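Local coordinates for DUF655 domain-containing protein (Archaeoglobus fulgidus, PDB 2I5H) that is of unknown function but belongs to a family grouped with helix-hairpin-helix proteins and may bind nucleic acids, at residues V23-M27 against L94-A98; F53-E57 against R88-L94; V118-N122 against R152-F157; R180-E184 against Y192-T196. All blocks are in the same frame, centred on the assembly; numbering follows the deposited sequence.

Contact 1. Residues V23-M27 against L94-A98; sequences VLDFM and LTPAA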
loop_
_atom_site.group_PDB
_atom_site.type_symbol
_atom_site.label_atom_id
_atom_site.label_comp_id
_atom_site.label_asym_id
_atom_site.label_seq_id
_atom_site.Cartn_x
_atom_site.Cartn_y
_atom_site.Cartn_z
ATOM N N VAL A 23 -0.833 10.480 -1.250
ATOM C CA VAL A 23 -0.805 11.231 -0.008
ATOM C C VAL A 23 -1.612 10.591 1.118
ATOM O O VAL A 23 -2.783 10.254 0.946
ATOM C CB VAL A 23 -1.317 12.675 -0.229
ATOM C CG1 VAL A 23 -1.348 13.423 1.088
ATOM C CG2 VAL A 23 -0.431 13.389 -1.236
ATOM N N LEU A 24 -0.964 10.431 2.265
ATOM C CA LEU A 24 -1.588 9.856 3.447
ATOM C C LEU A 24 -1.966 10.949 4.435
ATOM O O LEU A 24 -2.971 10.845 5.141
ATOM C CB LEU A 24 -0.622 8.893 4.144
ATOM C CG LEU A 24 -0.098 7.684 3.366
ATOM C CD1 LEU A 24 0.989 6.989 4.182
ATOM C CD2 LEU A 24 -1.237 6.723 3.074
ATOM N N ASP A 25 -1.149 11.996 4.482
ATOM C CA ASP A 25 -1.360 13.093 5.412
ATOM C C ASP A 25 -0.529 14.297 4.983
ATOM O O ASP A 25 0.637 14.149 4.604
ATOM C CB ASP A 25 -0.947 12.621 6.818
ATOM C CG ASP A 25 -1.252 13.636 7.905
ATOM O OD1 ASP A 25 -2.282 14.331 7.817
ATOM O OD2 ASP A 25 -0.463 13.719 8.866
ATOM N N PHE A 26 -1.138 15.479 5.014
ATOM C CA PHE A 26 -0.429 16.708 4.662
ATOM C C PHE A 26 -0.362 17.635 5.875
ATOM O O PHE A 26 -1.383 17.910 6.524
ATOM C CB PHE A 26 -1.105 17.427 3.486
ATOM C CG PHE A 26 -0.499 18.778 3.175
ATOM C CD1 PHE A 26 0.885 18.916 3.000
ATOM C CD2 PHE A 26 -1.300 19.913 3.091
ATOM C CE1 PHE A 26 1.457 20.168 2.749
ATOM C CE2 PHE A 26 -0.738 21.175 2.838
ATOM C CZ PHE A 26 0.645 21.303 2.667
ATOM N N MET A 27 0.847 18.104 6.183
ATOM C CA MET A 27 1.086 18.993 7.319
ATOM C C MET A 27 1.675 20.324 6.860
ATOM O O MET A 27 2.895 20.448 6.675
ATOM C CB MET A 27 2.061 18.342 8.301
ATOM C CG MET A 27 1.557 17.051 8.913
ATOM S SD MET A 27 2.866 16.111 9.727
ATOM C CE MET A 27 3.420 15.100 8.384
ATOM N N LEU A 94 4.758 7.054 10.939
ATOM C CA LEU A 94 3.576 7.656 10.336
ATOM C C LEU A 94 2.776 8.391 11.402
ATOM O O LEU A 94 2.730 7.964 12.558
ATOM C CB LEU A 94 2.682 6.589 9.699
ATOM C CG LEU A 94 3.185 5.864 8.448
ATOM C CD1 LEU A 94 2.189 4.775 8.076
ATOM C CD2 LEU A 94 3.349 6.864 7.295
ATOM N N THR A 95 2.163 9.505 11.017
ATOM C CA THR A 95 1.335 10.264 11.948
ATOM C C THR A 95 0.086 9.423 12.206
ATOM O O THR A 95 -0.176 8.457 11.494
ATOM C CB THR A 95 0.876 11.608 11.346
ATOM O OG1 THR A 95 0.090 11.360 10.173
ATOM C CG2 THR A 95 2.068 12.481 10.995
ATOM N N PRO A 96 -0.694 9.770 13.241
ATOM C CA PRO A 96 -1.912 9.010 13.540
ATOM C C PRO A 96 -2.872 9.050 12.356
ATOM O O PRO A 96 -3.492 8.046 12.005
ATOM C CB PRO A 96 -2.475 9.736 14.759
ATOM C CG PRO A 96 -1.227 10.185 15.470
ATOM C CD PRO A 96 -0.399 10.733 14.317
ATOM N N ALA A 97 -2.979 10.223 11.743
ATOM C CA ALA A 97 -3.852 10.412 10.593
ATOM C C ALA A 97 -3.367 9.548 9.434
ATOM O O ALA A 97 -4.163 8.908 8.752
ATOM C CB ALA A 97 -3.867 11.878 10.190
ATOM N N ALA A 98 -2.055 9.519 9.218
ATOM C CA ALA A 98 -1.501 8.713 8.138
ATOM C C ALA A 98 -1.772 7.223 8.353
ATOM O O ALA A 98 -2.079 6.497 7.403
ATOM C CB ALA A 98 -0.008 8.959 8.020
#

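Contact 2. Residues F53-E57 against R88-L94; sequences FTLLE and RLRYEDL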
loop_
_atom_site.group_PDB
_atom_site.type_symbol
_atom_site.label_atom_id
_atom_site.label_comp_id
_atom_site.label_asym_id
_atom_site.label_seq_id
_atom_site.Cartn_x
_atom_site.Cartn_y
_atom_site.Cartn_z
ATOM N N PHE A 53 4.820 0.201 -2.261
ATOM C CA PHE A 53 4.247 0.692 -1.011
ATOM C C PHE A 53 5.276 1.215 -0.018
ATOM O O PHE A 53 5.152 1.033 1.196
ATOM C CB PHE A 53 3.389 -0.408 -0.392
ATOM C CG PHE A 53 2.315 -0.892 -1.315
ATOM C CD1 PHE A 53 1.134 -0.167 -1.472
ATOM C CD2 PHE A 53 2.519 -2.023 -2.101
ATOM C CE1 PHE A 53 0.175 -0.561 -2.406
ATOM C CE2 PHE A 53 1.565 -2.425 -3.038
ATOM C CZ PHE A 53 0.391 -1.691 -3.190
ATOM N N THR A 54 6.282 1.892 -0.557
ATOM C CA THR A 54 7.339 2.485 0.250
ATOM C C THR A 54 6.755 3.693 0.979
ATOM O O THR A 54 6.045 4.492 0.372
ATOM C CB THR A 54 8.494 2.966 -0.644
ATOM O OG1 THR A 54 8.930 1.880 -1.472
ATOM C CG2 THR A 54 9.661 3.463 0.205
ATOM N N LEU A 55 7.033 3.816 2.272
ATOM C CA LEU A 55 6.539 4.956 3.042
ATOM C C LEU A 55 7.600 6.045 3.012
ATOM O O LEU A 55 8.765 5.804 3.358
ATOM C CB LEU A 55 6.264 4.567 4.496
ATOM C CG LEU A 55 5.249 3.447 4.736
ATOM C CD1 LEU A 55 5.088 3.251 6.247
ATOM C CD2 LEU A 55 3.909 3.796 4.110
ATOM N N LEU A 56 7.194 7.246 2.614
ATOM C CA LEU A 56 8.122 8.362 2.511
ATOM C C LEU A 56 7.582 9.650 3.103
ATOM O O LEU A 56 6.373 9.890 3.124
ATOM C CB LEU A 56 8.452 8.631 1.028
ATOM C CG LEU A 56 9.076 7.512 0.186
ATOM C CD1 LEU A 56 9.036 7.871 -1.302
ATOM C CD2 LEU A 56 10.501 7.289 0.634
ATOM N N GLU A 57 8.495 10.481 3.591
ATOM C CA GLU A 57 8.121 11.788 4.091
ATOM C C GLU A 57 8.775 12.717 3.067
ATOM O O GLU A 57 9.955 12.556 2.741
ATOM C CB GLU A 57 8.694 12.027 5.484
ATOM C CG GLU A 57 8.291 13.359 6.073
ATOM C CD GLU A 57 8.315 13.351 7.594
ATOM O OE1 GLU A 57 7.475 12.656 8.212
ATOM O OE2 GLU A 57 9.179 14.034 8.164
ATOM N N ARG A 88 12.855 7.840 4.124
ATOM C CA ARG A 88 11.969 6.700 4.106
ATOM C C ARG A 88 11.501 6.514 5.552
ATOM O O ARG A 88 12.257 6.762 6.495
ATOM C CB ARG A 88 12.710 5.457 3.614
ATOM C CG ARG A 88 11.825 4.237 3.542
ATOM C CD ARG A 88 12.486 3.116 2.764
ATOM N NE ARG A 88 11.645 1.926 2.768
ATOM C CZ ARG A 88 11.876 0.840 2.042
ATOM N NH1 ARG A 88 12.931 0.783 1.238
ATOM N NH2 ARG A 88 11.046 -0.190 2.123
ATOM N N LEU A 89 10.263 6.064 5.717
ATOM C CA LEU A 89 9.679 5.900 7.046
ATOM C C LEU A 89 9.337 4.469 7.420
ATOM O O LEU A 89 9.104 3.637 6.558
ATOM C CB LEU A 89 8.386 6.716 7.133
ATOM C CG LEU A 89 8.440 8.199 6.754
ATOM C CD1 LEU A 89 7.023 8.763 6.707
ATOM C CD2 LEU A 89 9.293 8.953 7.756
ATOM N N ARG A 90 9.308 4.205 8.726
ATOM C CA ARG A 90 8.896 2.908 9.244
ATOM C C ARG A 90 7.419 3.147 9.547
ATOM O O ARG A 90 6.964 4.292 9.583
ATOM C CB ARG A 90 9.603 2.571 10.562
ATOM C CG ARG A 90 11.103 2.460 10.469
ATOM C CD ARG A 90 11.724 2.481 11.871
ATOM N NE ARG A 90 11.425 3.728 12.567
ATOM C CZ ARG A 90 11.887 4.055 13.770
ATOM N NH1 ARG A 90 12.683 3.220 14.430
ATOM N NH2 ARG A 90 11.560 5.226 14.310
ATOM N N TYR A 91 6.663 2.083 9.775
ATOM C CA TYR A 91 5.252 2.260 10.079
ATOM C C TYR A 91 5.043 3.171 11.295
ATOM O O TYR A 91 4.121 3.987 11.316
ATOM C CB TYR A 91 4.593 0.911 10.348
ATOM C CG TYR A 91 3.123 1.045 10.650
ATOM C CD1 TYR A 91 2.194 1.208 9.624
ATOM C CD2 TYR A 91 2.660 1.033 11.965
ATOM C CE1 TYR A 91 0.833 1.353 9.902
ATOM C CE2 TYR A 91 1.311 1.175 12.253
ATOM C CZ TYR A 91 0.402 1.333 11.224
ATOM O OH TYR A 91 -0.941 1.460 11.508
ATOM N N GLU A 92 5.904 3.038 12.300
ATOM C CA GLU A 92 5.777 3.831 13.525
ATOM C C GLU A 92 5.992 5.325 13.329
ATOM O O GLU A 92 5.541 6.131 14.138
ATOM C CB GLU A 92 6.754 3.326 14.590
ATOM C CG GLU A 92 8.225 3.509 14.230
ATOM C CD GLU A 92 9.152 2.787 15.183
ATOM O OE1 GLU A 92 9.641 3.414 16.150
ATOM O OE2 GLU A 92 9.383 1.583 14.965
ATOM N N ASP A 93 6.682 5.691 12.257
ATOM C CA ASP A 93 6.950 7.100 11.985
ATOM C C ASP A 93 5.771 7.813 11.344
ATOM O O ASP A 93 5.785 9.033 11.208
ATOM C CB ASP A 93 8.185 7.230 11.093
ATOM C CG ASP A 93 9.406 6.579 11.710
ATOM O OD1 ASP A 93 9.798 7.006 12.816
ATOM O OD2 ASP A 93 9.966 5.647 11.096
ATOM N N LEU A 94 4.758 7.054 10.939
ATOM C CA LEU A 94 3.576 7.656 10.336
ATOM C C LEU A 94 2.776 8.391 11.402
ATOM O O LEU A 94 2.730 7.964 12.558
ATOM C CB LEU A 94 2.682 6.589 9.699
ATOM C CG LEU A 94 3.185 5.864 8.448
ATOM C CD1 LEU A 94 2.189 4.775 8.076
ATOM C CD2 LEU A 94 3.349 6.864 7.295
HETATM O O HOH W 1 8.968 2.356 3.978
#

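Contact 3. Residues V118-N122 against R152-F157; sequences VDFFN and RKKRPF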
loop_
_atom_site.group_PDB
_atom_site.type_symbol
_atom_site.label_atom_id
_atom_site.label_comp_id
_atom_site.label_asym_id
_atom_site.label_seq_id
_atom_site.Cartn_x
_atom_site.Cartn_y
_atom_site.Cartn_z
ATOM N N VAL A 118 -5.021 -9.495 -9.199
ATOM C CA VAL A 118 -5.913 -10.611 -9.487
ATOM C C VAL A 118 -5.046 -11.678 -10.139
ATOM O O VAL A 118 -5.411 -12.851 -10.193
ATOM C CB VAL A 118 -7.044 -10.215 -10.463
ATOM C CG1 VAL A 118 -8.003 -9.254 -9.784
ATOM C CG2 VAL A 118 -6.460 -9.588 -11.714
ATOM N N ASP A 119 -3.887 -11.249 -10.628
ATOM C CA ASP A 119 -2.936 -12.140 -11.274
ATOM C C ASP A 119 -2.249 -12.984 -10.201
ATOM O O ASP A 119 -1.897 -14.140 -10.436
ATOM C CB ASP A 119 -1.891 -11.329 -12.041
ATOM C CG ASP A 119 -1.194 -12.141 -13.115
ATOM O OD1 ASP A 119 -0.704 -13.251 -12.809
ATOM O OD2 ASP A 119 -1.132 -11.666 -14.269
ATOM N N PHE A 120 -2.064 -12.392 -9.023
ATOM C CA PHE A 120 -1.434 -13.085 -7.905
ATOM C C PHE A 120 -2.241 -14.317 -7.524
ATOM O O PHE A 120 -1.679 -15.377 -7.253
ATOM C CB PHE A 120 -1.326 -12.162 -6.685
ATOM C CG PHE A 120 -0.960 -12.882 -5.414
ATOM C CD1 PHE A 120 0.304 -13.439 -5.254
ATOM C CD2 PHE A 120 -1.894 -13.039 -4.393
ATOM C CE1 PHE A 120 0.635 -14.143 -4.098
ATOM C CE2 PHE A 120 -1.572 -13.742 -3.232
ATOM C CZ PHE A 120 -0.307 -14.296 -3.085
ATOM N N PHE A 121 -3.562 -14.170 -7.497
ATOM C CA PHE A 121 -4.443 -15.277 -7.150
ATOM C C PHE A 121 -4.361 -16.405 -8.169
ATOM O O PHE A 121 -4.059 -17.546 -7.819
ATOM C CB PHE A 121 -5.891 -14.796 -7.037
ATOM C CG PHE A 121 -6.158 -13.960 -5.823
ATOM C CD1 PHE A 121 -5.662 -12.665 -5.727
ATOM C CD2 PHE A 121 -6.901 -14.474 -4.764
ATOM C CE1 PHE A 121 -5.905 -11.891 -4.593
ATOM C CE2 PHE A 121 -7.148 -13.711 -3.625
ATOM C CZ PHE A 121 -6.649 -12.415 -3.540
ATOM N N ASN A 122 -4.637 -16.084 -9.428
ATOM C CA ASN A 122 -4.591 -17.081 -10.491
ATOM C C ASN A 122 -3.240 -17.040 -11.199
ATOM O O ASN A 122 -2.190 -17.076 -10.551
ATOM C CB ASN A 122 -5.721 -16.837 -11.497
ATOM C CG ASN A 122 -5.548 -15.545 -12.268
ATOM O OD1 ASN A 122 -4.684 -14.730 -11.950
ATOM N ND2 ASN A 122 -6.377 -15.348 -13.286
ATOM N N ARG A 152 -9.728 -21.954 -9.207
ATOM C CA ARG A 152 -8.757 -21.525 -10.205
ATOM C C ARG A 152 -8.670 -22.508 -11.370
ATOM O O ARG A 152 -8.494 -22.107 -12.519
ATOM C CB ARG A 152 -7.375 -21.380 -9.567
ATOM C CG ARG A 152 -6.320 -20.823 -10.506
ATOM C CD ARG A 152 -4.924 -21.101 -9.981
ATOM N NE ARG A 152 -4.730 -20.601 -8.624
ATOM C CZ ARG A 152 -3.637 -20.819 -7.900
ATOM N NH1 ARG A 152 -2.638 -21.534 -8.403
ATOM N NH2 ARG A 152 -3.539 -20.318 -6.675
ATOM N N LYS A 153 -8.789 -23.796 -11.064
ATOM C CA LYS A 153 -8.716 -24.844 -12.080
ATOM C C LYS A 153 -9.697 -24.587 -13.218
ATOM O O LYS A 153 -9.296 -24.462 -14.376
ATOM C CB LYS A 153 -9.009 -26.205 -11.448
ATOM C CG LYS A 153 -8.253 -26.442 -10.153
ATOM C CD LYS A 153 -6.748 -26.436 -10.370
ATOM C CE LYS A 153 -6.220 -27.848 -10.524
ATOM N NZ LYS A 153 -6.289 -28.575 -9.226
ATOM N N LYS A 154 -10.980 -24.509 -12.878
ATOM C CA LYS A 154 -12.026 -24.266 -13.864
ATOM C C LYS A 154 -11.579 -23.212 -14.871
ATOM O O LYS A 154 -11.214 -23.531 -16.002
ATOM C CB LYS A 154 -13.302 -23.787 -13.175
ATOM C CG LYS A 154 -13.832 -24.707 -12.087
ATOM C CD LYS A 154 -15.089 -24.108 -11.484
ATOM C CE LYS A 154 -15.629 -24.954 -10.351
ATOM N NZ LYS A 154 -16.751 -24.238 -9.679
ATOM N N ARG A 155 -11.611 -21.954 -14.443
ATOM C CA ARG A 155 -11.213 -20.837 -15.288
ATOM C C ARG A 155 -10.494 -19.791 -14.441
ATOM O O ARG A 155 -10.925 -19.478 -13.333
ATOM C CB ARG A 155 -12.441 -20.221 -15.950
ATOM N N PRO A 156 -9.385 -19.238 -14.954
ATOM C CA PRO A 156 -8.649 -18.227 -14.191
ATOM C C PRO A 156 -9.538 -17.028 -13.881
ATOM O O PRO A 156 -10.373 -16.640 -14.699
ATOM C CB PRO A 156 -7.489 -17.876 -15.120
ATOM C CG PRO A 156 -8.081 -18.084 -16.483
ATOM C CD PRO A 156 -8.828 -19.385 -16.309
ATOM N N PHE A 157 -9.366 -16.450 -12.696
ATOM C CA PHE A 157 -10.167 -15.299 -12.303
ATOM C C PHE A 157 -9.893 -14.125 -13.232
ATOM O O PHE A 157 -8.760 -13.915 -13.666
ATOM C CB PHE A 157 -9.862 -14.897 -10.860
ATOM C CG PHE A 157 -9.901 -16.040 -9.890
ATOM C CD1 PHE A 157 -8.749 -16.765 -9.607
ATOM C CD2 PHE A 157 -11.091 -16.393 -9.251
ATOM C CE1 PHE A 157 -8.775 -17.824 -8.700
ATOM C CE2 PHE A 157 -11.128 -17.453 -8.343
ATOM C CZ PHE A 157 -9.968 -18.170 -8.065
#

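Contact 4. Residues R180-E184 against Y192-T196; sequences RIIYE and YKLFT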
loop_
_atom_site.group_PDB
_atom_site.type_symbol
_atom_site.label_atom_id
_atom_site.label_comp_id
_atom_site.label_asym_id
_atom_site.label_seq_id
_atom_site.Cartn_x
_atom_site.Cartn_y
_atom_site.Cartn_z
ATOM N N ARG A 180 -2.067 -8.061 3.771
ATOM C CA ARG A 180 -0.718 -8.575 3.564
ATOM C C ARG A 180 0.278 -7.435 3.392
ATOM O O ARG A 180 1.350 -7.444 3.995
ATOM C CB ARG A 180 -0.665 -9.500 2.343
ATOM C CG ARG A 180 0.729 -10.059 2.051
ATOM C CD ARG A 180 1.277 -10.859 3.231
ATOM N NE ARG A 180 2.690 -11.193 3.059
ATOM C CZ ARG A 180 3.398 -11.919 3.919
ATOM N NH1 ARG A 180 2.831 -12.396 5.016
ATOM N NH2 ARG A 180 4.682 -12.157 3.688
ATOM N N ILE A 181 -0.074 -6.446 2.577
ATOM C CA ILE A 181 0.821 -5.312 2.362
ATOM C C ILE A 181 1.131 -4.607 3.681
ATOM O O ILE A 181 2.289 -4.330 3.994
ATOM C CB ILE A 181 0.212 -4.312 1.356
ATOM C CG1 ILE A 181 0.118 -4.979 -0.022
ATOM C CG2 ILE A 181 1.068 -3.050 1.282
ATOM C CD1 ILE A 181 -0.622 -4.160 -1.064
ATOM N N ILE A 182 0.099 -4.328 4.465
ATOM C CA ILE A 182 0.304 -3.674 5.747
ATOM C C ILE A 182 1.178 -4.546 6.644
ATOM O O ILE A 182 2.040 -4.041 7.362
ATOM C CB ILE A 182 -1.047 -3.377 6.431
ATOM C CG1 ILE A 182 -1.734 -2.217 5.700
ATOM C CG2 ILE A 182 -0.840 -3.057 7.903
ATOM C CD1 ILE A 182 -3.076 -1.823 6.261
ATOM N N TYR A 183 0.971 -5.860 6.589
ATOM C CA TYR A 183 1.769 -6.766 7.405
ATOM C C TYR A 183 3.249 -6.644 7.047
ATOM O O TYR A 183 4.105 -6.569 7.925
ATOM C CB TYR A 183 1.321 -8.216 7.205
ATOM C CG TYR A 183 2.141 -9.194 8.017
ATOM C CD1 TYR A 183 1.924 -9.347 9.385
ATOM C CD2 TYR A 183 3.166 -9.929 7.427
ATOM C CE1 TYR A 183 2.712 -10.211 10.147
ATOM C CE2 TYR A 183 3.960 -10.794 8.179
ATOM C CZ TYR A 183 3.727 -10.929 9.536
ATOM O OH TYR A 183 4.510 -11.783 10.281
ATOM N N GLU A 184 3.542 -6.622 5.752
ATOM C CA GLU A 184 4.919 -6.520 5.285
ATOM C C GLU A 184 5.541 -5.179 5.664
ATOM O O GLU A 184 6.702 -5.115 6.070
ATOM C CB GLU A 184 4.973 -6.739 3.770
ATOM C CG GLU A 184 4.649 -8.183 3.368
ATOM C CD GLU A 184 4.646 -8.416 1.867
ATOM O OE1 GLU A 184 5.135 -7.546 1.118
ATOM O OE2 GLU A 184 4.162 -9.488 1.431
ATOM N N TYR A 192 9.092 -13.333 3.650
ATOM C CA TYR A 192 8.539 -13.146 2.316
ATOM C C TYR A 192 7.933 -11.767 2.067
ATOM O O TYR A 192 7.078 -11.306 2.817
ATOM C CB TYR A 192 7.490 -14.226 2.039
ATOM C CG TYR A 192 8.066 -15.622 1.985
ATOM C CD1 TYR A 192 8.929 -16.001 0.958
ATOM C CD2 TYR A 192 7.762 -16.562 2.971
ATOM C CE1 TYR A 192 9.477 -17.281 0.912
ATOM C CE2 TYR A 192 8.306 -17.845 2.934
ATOM C CZ TYR A 192 9.163 -18.196 1.903
ATOM O OH TYR A 192 9.713 -19.456 1.868
ATOM N N LYS A 193 8.392 -11.115 1.003
ATOM C CA LYS A 193 7.888 -9.800 0.622
ATOM C C LYS A 193 7.154 -9.961 -0.704
ATOM O O LYS A 193 7.737 -9.787 -1.775
ATOM C CB LYS A 193 9.041 -8.800 0.457
ATOM C CG LYS A 193 9.872 -8.553 1.713
ATOM C CD LYS A 193 9.025 -8.056 2.871
ATOM C CE LYS A 193 9.896 -7.571 4.022
ATOM N NZ LYS A 193 10.892 -8.595 4.453
ATOM N N LEU A 194 5.870 -10.290 -0.623
ATOM C CA LEU A 194 5.049 -10.504 -1.809
ATOM C C LEU A 194 4.726 -9.249 -2.607
ATOM O O LEU A 194 4.787 -9.258 -3.837
ATOM C CB LEU A 194 3.733 -11.180 -1.415
ATOM C CG LEU A 194 3.824 -12.551 -0.748
ATOM C CD1 LEU A 194 2.429 -13.011 -0.355
ATOM C CD2 LEU A 194 4.478 -13.544 -1.700
ATOM N N PHE A 195 4.382 -8.169 -1.913
ATOM C CA PHE A 195 4.009 -6.938 -2.596
ATOM C C PHE A 195 4.851 -5.716 -2.259
ATOM O O PHE A 195 4.680 -4.665 -2.878
ATOM C CB PHE A 195 2.542 -6.621 -2.300
ATOM C CG PHE A 195 1.626 -7.792 -2.470
ATOM C CD1 PHE A 195 1.468 -8.394 -3.716
ATOM C CD2 PHE A 195 0.930 -8.309 -1.382
ATOM C CE1 PHE A 195 0.627 -9.495 -3.874
ATOM C CE2 PHE A 195 0.088 -9.408 -1.530
ATOM C CZ PHE A 195 -0.064 -10.003 -2.780
ATOM N N THR A 196 5.752 -5.843 -1.291
ATOM C CA THR A 196 6.576 -4.706 -0.894
ATOM C C THR A 196 8.065 -4.888 -1.170
ATOM O O THR A 196 8.890 -4.123 -0.665
ATOM C CB THR A 196 6.399 -4.395 0.604
ATOM O OG1 THR A 196 6.853 -5.508 1.381
ATOM C CG2 THR A 196 4.937 -4.121 0.923
HETATM O O HOH W 2 6.583 -13.916 5.422
#

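Contact 1. Residues V23-M27 against L94-A98
Where strand 20-27 turns a corner, Leu24 lies against the first turn of helix 96-111, its CA 4.8 Å from that of Ala98; Leu24 and Asp25 both face Gln46 across the sheet as a classic beta bulge. The apolar half of the contact comes from Leu24. Its CB meets the CB of Ala98 at 3.9 Å, while its CD1 reaches CD2 of Leu94, the two leucines crossing obliquely. The polar half lies at Asp25. With CG anti to the backbone N (chi1 -174°), its carboxylate extends over the helix start, where OD2 accepts from Thr95 OG1 at 2.8 Å. The hydroxyl comes from above the carboxylate plane, 47° out of it. Thr95 is the N-cap, and its OG1 in turn accepts from Ala98 N at 3.0 Å, while its own backbone N binds Gln46 of strand 44-49. The other branch, Thr95 CG2, meets Met27 SD tip to tip at 3.9 Å. Replacing Thr95 by a valine would probably leave Ala98 N without its cap and Asp25 OD2 without this donor, weakening the join between helix and strand. One hydroxyl thus serves as donor and acceptor, and the negative charge of Asp25 beside the helix N-terminus is likely to be favoured by the helix dipole.

Contact 2. Residues F53-E57 against R88-L94
Leu55 overlaps the tip of Leu94, its CD1 lying 3.8 Å from Leu94 CD1, with the two side chains crossing at about a right angle. Nearer its root, Leu55 CB packs against Leu89 CB at 4.0 Å. The backbones run antiparallel here: Leu56 and Arg88 form a non-hydrogen-bonded pair, and the neighbouring Leu89 N gives Leu55 O a nearly straight bond of 2.8 Å (167°). On the Leu56 side of the sheet, Arg88 stretches out from CG to NE, and Thr54 CG2 sits 3.6 Å above one face of its guanidinium, offset toward the rim. Water 1 joins both segments, accepting from Leu55 N and Arg88 NE and donating to Leu89 O. At the other end, the two methyls of Leu89 pack on Glu57 CB. The buried carboxylate of Glu57 has its own partners, OE1 taking hydrogen bonds from His31 and Gln46 and OE2 a salt bridge with Arg87. Beyond the strand, Arg90 grips Asp93 side-on: NE binds OD2 at 2.8 Å and NH2 binds OD1 at 2.9 Å, both almost within the guanidinium plane. Asp93 OD2 also accepts Arg90 N on its anti lone pair, and Glu92 lies over the guanidinium face, contributing charge alone. The chemistry divides accordingly: leucine packing, one backbone bond and a bridging water join strand 55-60 to the chain leaving strand 82-88, while ionic pairing within 88-94 probably stiffens the 3-10 turn leading to helix 96-111.

Contact 3. Residues V118-N122 against R152-F157
The tight part of this contact is where Asn122 meets Phe157: Asn122 CB lies near the plane of the aromatic ring, at its edge, 3.6 Å from CD1. Phe121 CB approaches the same CD1 atom at a looser 4.3 Å. Asn122 CG stands between its own backbone N and carbonyl carbon (chi1 67°), a position that turns the amide toward the backbone of Phe157 and the ring of Pro156. Arg152 closes the contact from another direction. Its chain bends at chi3 (-55°), which carries the guanidinium over Phe121 O; NH2 is 3.0 Å from that oxygen, but the carbonyl stands over the guanidinium face and the angle is too poor for a hydrogen bond. The charged end is matched instead by Asp125 in a salt bridge through NH2. An alanine in place of Arg152 would probably leave Asp125 without its ionic mate and uncover the Phe121 carbonyl. The outer side is looser: Pro156 is exposed and touches through CB alone, the side chain of Arg155 is modelled no further than CB, and the chain is not traced for two residues after Asn122. Phe157 meanwhile packs on Ile163 of helix 160-166. The contact therefore joins the end of helix 114-121 to the turn between helices 142-154 and 160-166, an arrangement consistent with the compact helical bundles of helix-hairpin-helix proteins.

Contact 4. Residues R180-E184 against Y192-T196
Glu184 points its carboxylate into the chain of residues 194-196, which curls round it, and nearly every polar contact here converges on its two oxygens. OE1 takes Thr196 OG1 at 2.7 Å on the anti lone pair and Phe195 N at 3.2 Å on the syn one, with a weak addition from Thr196 N. OE2 is met by Leu194 N at 2.8 Å from above the carboxylate plane, 38° out of it, while the anti lone pair of OE2 accepts from Arg180 NE, one helical turn back, in a salt bridge, also 2.8 Å. Four clear bonds thus fix the carboxylate's rotation. Arg180 bends at chi2 (59°), bringing NE to Glu184 and NH2 to Tyr192 O, a weak bond of 2.7 Å near the guanidinium plane; water 2 links that NH2 to Tyr192 N. The guanidinium and the Phe195 ring stand 77° apart, so they do not stack: Arg180 CB lies in plane at the ring edge, and CG is 3.7 Å from CE2. Ile181 crosses Phe195 at about a right angle, its CG1 touching CD2 at 3.7 Å, and Ile181 CG2 reaches Thr196 CG2. Beyond the helix, Phe195 meets Phe120 edge-to-face. The whole is a C-terminal tail folded back on the last helix, 173-186, its backbone N-H groups gathered by one buried glutamate.

How the contacts relate
Contacts 1 and 2 both reach the same antiparallel sheet, their centres 10 Å apart; they share Leu94, and contact 2 is nested within the loop that contact 1 closes. Contact 4 touches both contact 2 and contact 3. Toward contact 2, 14 Å away between centres, Phe53, just before strand 55-60, packs its CZ on Ile181 CD1 at 3.4 Å; toward contact 3, about 20 Å between centres, Phe120 CD2 lies 3.9 Å from Phe195 CZ. Contacts 1 and 3 lie farthest apart in space, with centres 35 Å apart and nearest atoms about 21 Å apart, on opposite sides of the chain's centre. No active site or ligand is established, so these contacts are best read as structural.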